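Long-range contact in esterase (Rhizomucor miehei, PDB 4WY5), which probably hydrolyses carboxylic esters as a carboxylesterase of the alpha/beta hydrolase fold: residues 4-16 / 289-303. Residues are numbered along the deposited sequence; the frame is centred on the assembly and turned at random.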
# COMPACT_ATOMS: atom_id res chain seq x y z
N GLY A 4 9.89 -16.69 -8.70
CA GLY A 4 9.13 -17.89 -9.03
C GLY A 4 8.93 -18.74 -7.81
O GLY A 4 8.29 -19.80 -7.85
N ASN A 5 9.46 -18.24 -6.70
CA ASN A 5 9.60 -18.99 -5.48
C ASN A 5 9.67 -18.21 -4.14
O ASN A 5 10.12 -18.78 -3.15
CB ASN A 5 10.84 -19.89 -5.61
CG ASN A 5 12.09 -19.12 -6.04
OD1 ASN A 5 12.10 -17.89 -6.07
ND2 ASN A 5 13.16 -19.85 -6.40
N PRO A 6 9.19 -16.94 -4.07
CA PRO A 6 9.13 -16.43 -2.68
C PRO A 6 8.08 -17.12 -1.80
O PRO A 6 7.15 -17.76 -2.32
CB PRO A 6 8.77 -14.94 -2.87
CG PRO A 6 8.10 -14.87 -4.21
CD PRO A 6 8.84 -15.89 -5.05
N PRO A 7 8.24 -17.00 -0.47
CA PRO A 7 7.24 -17.48 0.49
C PRO A 7 5.84 -16.83 0.34
O PRO A 7 5.73 -15.64 -0.03
CB PRO A 7 7.85 -17.11 1.86
CG PRO A 7 9.33 -16.95 1.62
CD PRO A 7 9.46 -16.49 0.19
N ILE A 8 4.80 -17.61 0.64
CA ILE A 8 3.45 -17.08 0.76
C ILE A 8 2.95 -17.31 2.20
O ILE A 8 3.46 -18.20 2.89
CB ILE A 8 2.47 -17.74 -0.25
CG1 ILE A 8 2.39 -19.26 -0.02
CG2 ILE A 8 2.89 -17.45 -1.69
CD1 ILE A 8 1.35 -19.98 -0.90
N HIS A 9 1.96 -16.54 2.63
CA HIS A 9 1.40 -16.69 3.98
C HIS A 9 0.78 -18.10 4.16
O HIS A 9 0.11 -18.62 3.25
CB HIS A 9 0.36 -15.60 4.25
CG HIS A 9 -0.05 -15.47 5.68
ND1 HIS A 9 -0.86 -16.40 6.31
CD2 HIS A 9 0.22 -14.52 6.61
CE1 HIS A 9 -1.06 -16.03 7.56
NE2 HIS A 9 -0.42 -14.90 7.78
N PRO A 10 1.03 -18.72 5.32
CA PRO A 10 0.53 -20.07 5.64
C PRO A 10 -0.96 -20.27 5.34
O PRO A 10 -1.33 -21.36 4.91
CB PRO A 10 0.80 -20.20 7.14
CG PRO A 10 2.01 -19.34 7.37
CD PRO A 10 1.92 -18.20 6.37
N VAL A 11 -1.79 -19.25 5.56
CA VAL A 11 -3.22 -19.36 5.25
C VAL A 11 -3.45 -19.63 3.76
O VAL A 11 -4.33 -20.40 3.41
CB VAL A 11 -3.98 -18.09 5.68
CG1 VAL A 11 -5.32 -17.96 4.95
CG2 VAL A 11 -4.21 -18.09 7.19
N TYR A 12 -2.65 -19.01 2.89
CA TYR A 12 -2.80 -19.19 1.43
C TYR A 12 -2.26 -20.55 1.03
O TYR A 12 -2.80 -21.22 0.13
CB TYR A 12 -2.08 -18.09 0.64
CG TYR A 12 -2.57 -16.71 1.01
CD1 TYR A 12 -3.92 -16.46 1.25
CD2 TYR A 12 -1.68 -15.66 1.19
CE1 TYR A 12 -4.38 -15.21 1.62
CE2 TYR A 12 -2.11 -14.40 1.56
CZ TYR A 12 -3.46 -14.18 1.77
OH TYR A 12 -3.90 -12.92 2.15
N ALA A 13 -1.19 -20.98 1.70
CA ALA A 13 -0.62 -22.30 1.43
C ALA A 13 -1.59 -23.41 1.85
O ALA A 13 -1.75 -24.40 1.13
CB ALA A 13 0.73 -22.47 2.12
N ALA A 14 -2.24 -23.23 3.00
CA ALA A 14 -3.20 -24.22 3.47
C ALA A 14 -4.41 -24.31 2.56
O ALA A 14 -4.92 -25.41 2.28
CB ALA A 14 -3.63 -23.89 4.87
N ALA A 15 -4.86 -23.16 2.05
CA ALA A 15 -6.04 -23.13 1.18
C ALA A 15 -5.79 -23.81 -0.18
O ALA A 15 -6.67 -24.49 -0.70
CB ALA A 15 -6.50 -21.70 0.96
N PHE A 16 -4.60 -23.64 -0.74
CA PHE A 16 -4.30 -24.27 -2.03
C PHE A 16 -4.19 -25.80 -1.93
O PHE A 16 -4.58 -26.52 -2.85
CB PHE A 16 -3.02 -23.73 -2.66
CG PHE A 16 -2.59 -24.52 -3.88
CD1 PHE A 16 -3.32 -24.42 -5.06
CD2 PHE A 16 -1.50 -25.38 -3.84
CE1 PHE A 16 -2.97 -25.14 -6.18
CE2 PHE A 16 -1.14 -26.12 -4.96
CZ PHE A 16 -1.88 -26.00 -6.13
N GLY A 289 3.88 -11.62 -0.25
CA GLY A 289 3.37 -12.81 0.43
C GLY A 289 1.98 -13.28 0.00
O GLY A 289 1.46 -14.26 0.55
N ALA A 290 1.36 -12.57 -0.95
CA ALA A 290 -0.03 -12.86 -1.30
C ALA A 290 -0.18 -13.59 -2.63
O ALA A 290 0.71 -13.57 -3.48
CB ALA A 290 -0.86 -11.56 -1.34
N VAL A 291 -1.33 -14.24 -2.80
CA VAL A 291 -1.64 -14.98 -4.02
C VAL A 291 -2.89 -14.34 -4.64
O VAL A 291 -3.56 -13.53 -3.99
CB VAL A 291 -1.89 -16.47 -3.74
CG1 VAL A 291 -0.66 -17.11 -3.13
CG2 VAL A 291 -3.06 -16.62 -2.79
N HIS A 292 -3.21 -14.72 -5.87
CA HIS A 292 -4.41 -14.22 -6.54
C HIS A 292 -5.71 -14.51 -5.76
O HIS A 292 -5.86 -15.57 -5.16
CB HIS A 292 -4.51 -14.82 -7.96
CG HIS A 292 -5.62 -14.24 -8.78
ND1 HIS A 292 -5.49 -13.05 -9.46
CD2 HIS A 292 -6.87 -14.68 -9.03
CE1 HIS A 292 -6.62 -12.78 -10.10
NE2 HIS A 292 -7.47 -13.76 -9.86
N GLY A 293 -6.63 -13.54 -5.76
CA GLY A 293 -7.95 -13.68 -5.15
C GLY A 293 -8.06 -13.47 -3.64
O GLY A 293 -9.14 -13.70 -3.07
N PHE A 294 -7.00 -12.97 -3.00
CA PHE A 294 -6.93 -13.05 -1.53
C PHE A 294 -7.99 -12.24 -0.80
O PHE A 294 -8.26 -12.50 0.36
CB PHE A 294 -5.52 -12.66 -1.03
CG PHE A 294 -5.17 -11.19 -1.20
CD1 PHE A 294 -5.40 -10.26 -0.17
CD2 PHE A 294 -4.54 -10.74 -2.37
CE1 PHE A 294 -5.04 -8.89 -0.33
CE2 PHE A 294 -4.18 -9.40 -2.54
CZ PHE A 294 -4.43 -8.47 -1.52
N ILE A 295 -8.63 -11.31 -1.48
CA ILE A 295 -9.60 -10.47 -0.79
C ILE A 295 -10.83 -11.26 -0.35
O ILE A 295 -11.51 -10.85 0.59
CB ILE A 295 -10.03 -9.24 -1.67
CG1 ILE A 295 -10.37 -8.03 -0.79
CG2 ILE A 295 -11.22 -9.56 -2.54
CD1 ILE A 295 -9.17 -7.43 -0.07
N THR A 296 -11.10 -12.42 -0.97
CA THR A 296 -12.25 -13.25 -0.58
C THR A 296 -11.90 -14.46 0.31
O THR A 296 -12.74 -15.33 0.52
CB THR A 296 -13.03 -13.80 -1.81
OG1 THR A 296 -12.11 -14.30 -2.78
CG2 THR A 296 -13.92 -12.73 -2.44
N VAL A 297 -10.67 -14.51 0.83
CA VAL A 297 -10.26 -15.57 1.76
C VAL A 297 -10.71 -15.25 3.19
O VAL A 297 -10.33 -14.23 3.77
CB VAL A 297 -8.72 -15.78 1.71
CG1 VAL A 297 -8.23 -16.64 2.88
CG2 VAL A 297 -8.33 -16.38 0.38
N PRO A 298 -11.51 -16.16 3.77
CA PRO A 298 -12.24 -15.96 5.04
C PRO A 298 -11.36 -15.74 6.27
O PRO A 298 -11.70 -14.93 7.14
CB PRO A 298 -13.03 -17.27 5.20
CG PRO A 298 -13.05 -17.91 3.82
CD PRO A 298 -11.77 -17.49 3.18
N VAL A 299 -10.24 -16.45 6.35
CA VAL A 299 -9.36 -16.32 7.49
C VAL A 299 -8.45 -15.11 7.32
O VAL A 299 -7.64 -15.05 6.39
CB VAL A 299 -8.51 -17.57 7.71
CG1 VAL A 299 -7.63 -17.41 8.95
CG2 VAL A 299 -9.40 -18.79 7.86
N GLU A 300 -8.59 -14.15 8.24
CA GLU A 300 -7.87 -12.88 8.18
C GLU A 300 -6.33 -13.02 8.19
O GLU A 300 -5.77 -13.84 8.93
CB GLU A 300 -8.32 -11.98 9.33
CG GLU A 300 -7.72 -10.60 9.33
CD GLU A 300 -8.39 -9.67 10.32
OE1 GLU A 300 -7.81 -9.43 11.40
OE2 GLU A 300 -9.50 -9.18 10.02
N THR A 301 -5.66 -12.24 7.34
CA THR A 301 -4.20 -12.19 7.26
C THR A 301 -3.75 -10.74 7.33
O THR A 301 -4.55 -9.86 7.05
CB THR A 301 -3.67 -12.76 5.95
OG1 THR A 301 -4.15 -11.96 4.86
CG2 THR A 301 -4.09 -14.23 5.81
N PRO A 302 -2.47 -10.49 7.66
CA PRO A 302 -2.05 -9.08 7.69
C PRO A 302 -2.25 -8.34 6.37
O PRO A 302 -2.48 -7.13 6.41
CB PRO A 302 -0.55 -9.17 8.03
CG PRO A 302 -0.40 -10.48 8.76
CD PRO A 302 -1.43 -11.41 8.17
N GLN A 303 -2.20 -9.04 5.23
CA GLN A 303 -2.41 -8.37 3.95
C GLN A 303 -3.90 -8.15 3.65
O GLN A 303 -4.25 -7.19 2.96
CB GLN A 303 -1.70 -9.09 2.78
CG GLN A 303 -1.56 -10.59 2.83
CD GLN A 303 -0.41 -11.08 3.70
OE1 GLN A 303 -0.61 -11.36 4.89
NE2 GLN A 303 0.79 -11.20 3.12
O HOH W 1 -6.42 -12.42 2.56
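Tyr12, on the first turn of the N-terminal helix 10-19, packs its ring against Val291 and Phe294 and bonds to Thr301 in this alpha/beta hydrolase. It illustrates how one aromatic residue can join an N-terminal helix to the loop carrying the probable triad histidine, His292. The ring lies within the curve of 289-303. Val291 points back alongside Tyr12, its CG2 3.8 Å from Tyr12 CG, while Phe294 CB packs against CZ and Val297 CG1 stands at the ring edge. Gly289 O also lies at the edge, in the ring plane, 3.5 Å from Tyr12 CD2. With CG anti to the carbonyl carbon (chi1 -58°), the ring is sent across to put OH beside Thr301 OG1, which donates to it (2.9 Å). The buried Tyr12 OH has a second polar partner, a water at 2.6 Å that donates to Phe294 O; Thr301 OG1 also caps Tyr304 N.

Beside it, Val11 N donates to His9 ND1 in the ring plane (N-H...N 167°), an N-cap bond that sets the rotation of the imidazole. Pro10 CD lies over one face, toward the rim; the other receives Thr301 CG2, a CH-pi contact 4.0 Å from the His9 centroid. Val11 points its two methyls apart, CG1 meeting Val297 CG1 and CG2 meeting Val299 CG1. His292 itself bonds Asp262 and Ser161, consistent with a catalytic triad. His9 N donates to a lone pair of Gly289 O, the oxygen at the Tyr12 edge, at 3.1 Å and in the carbonyl plane.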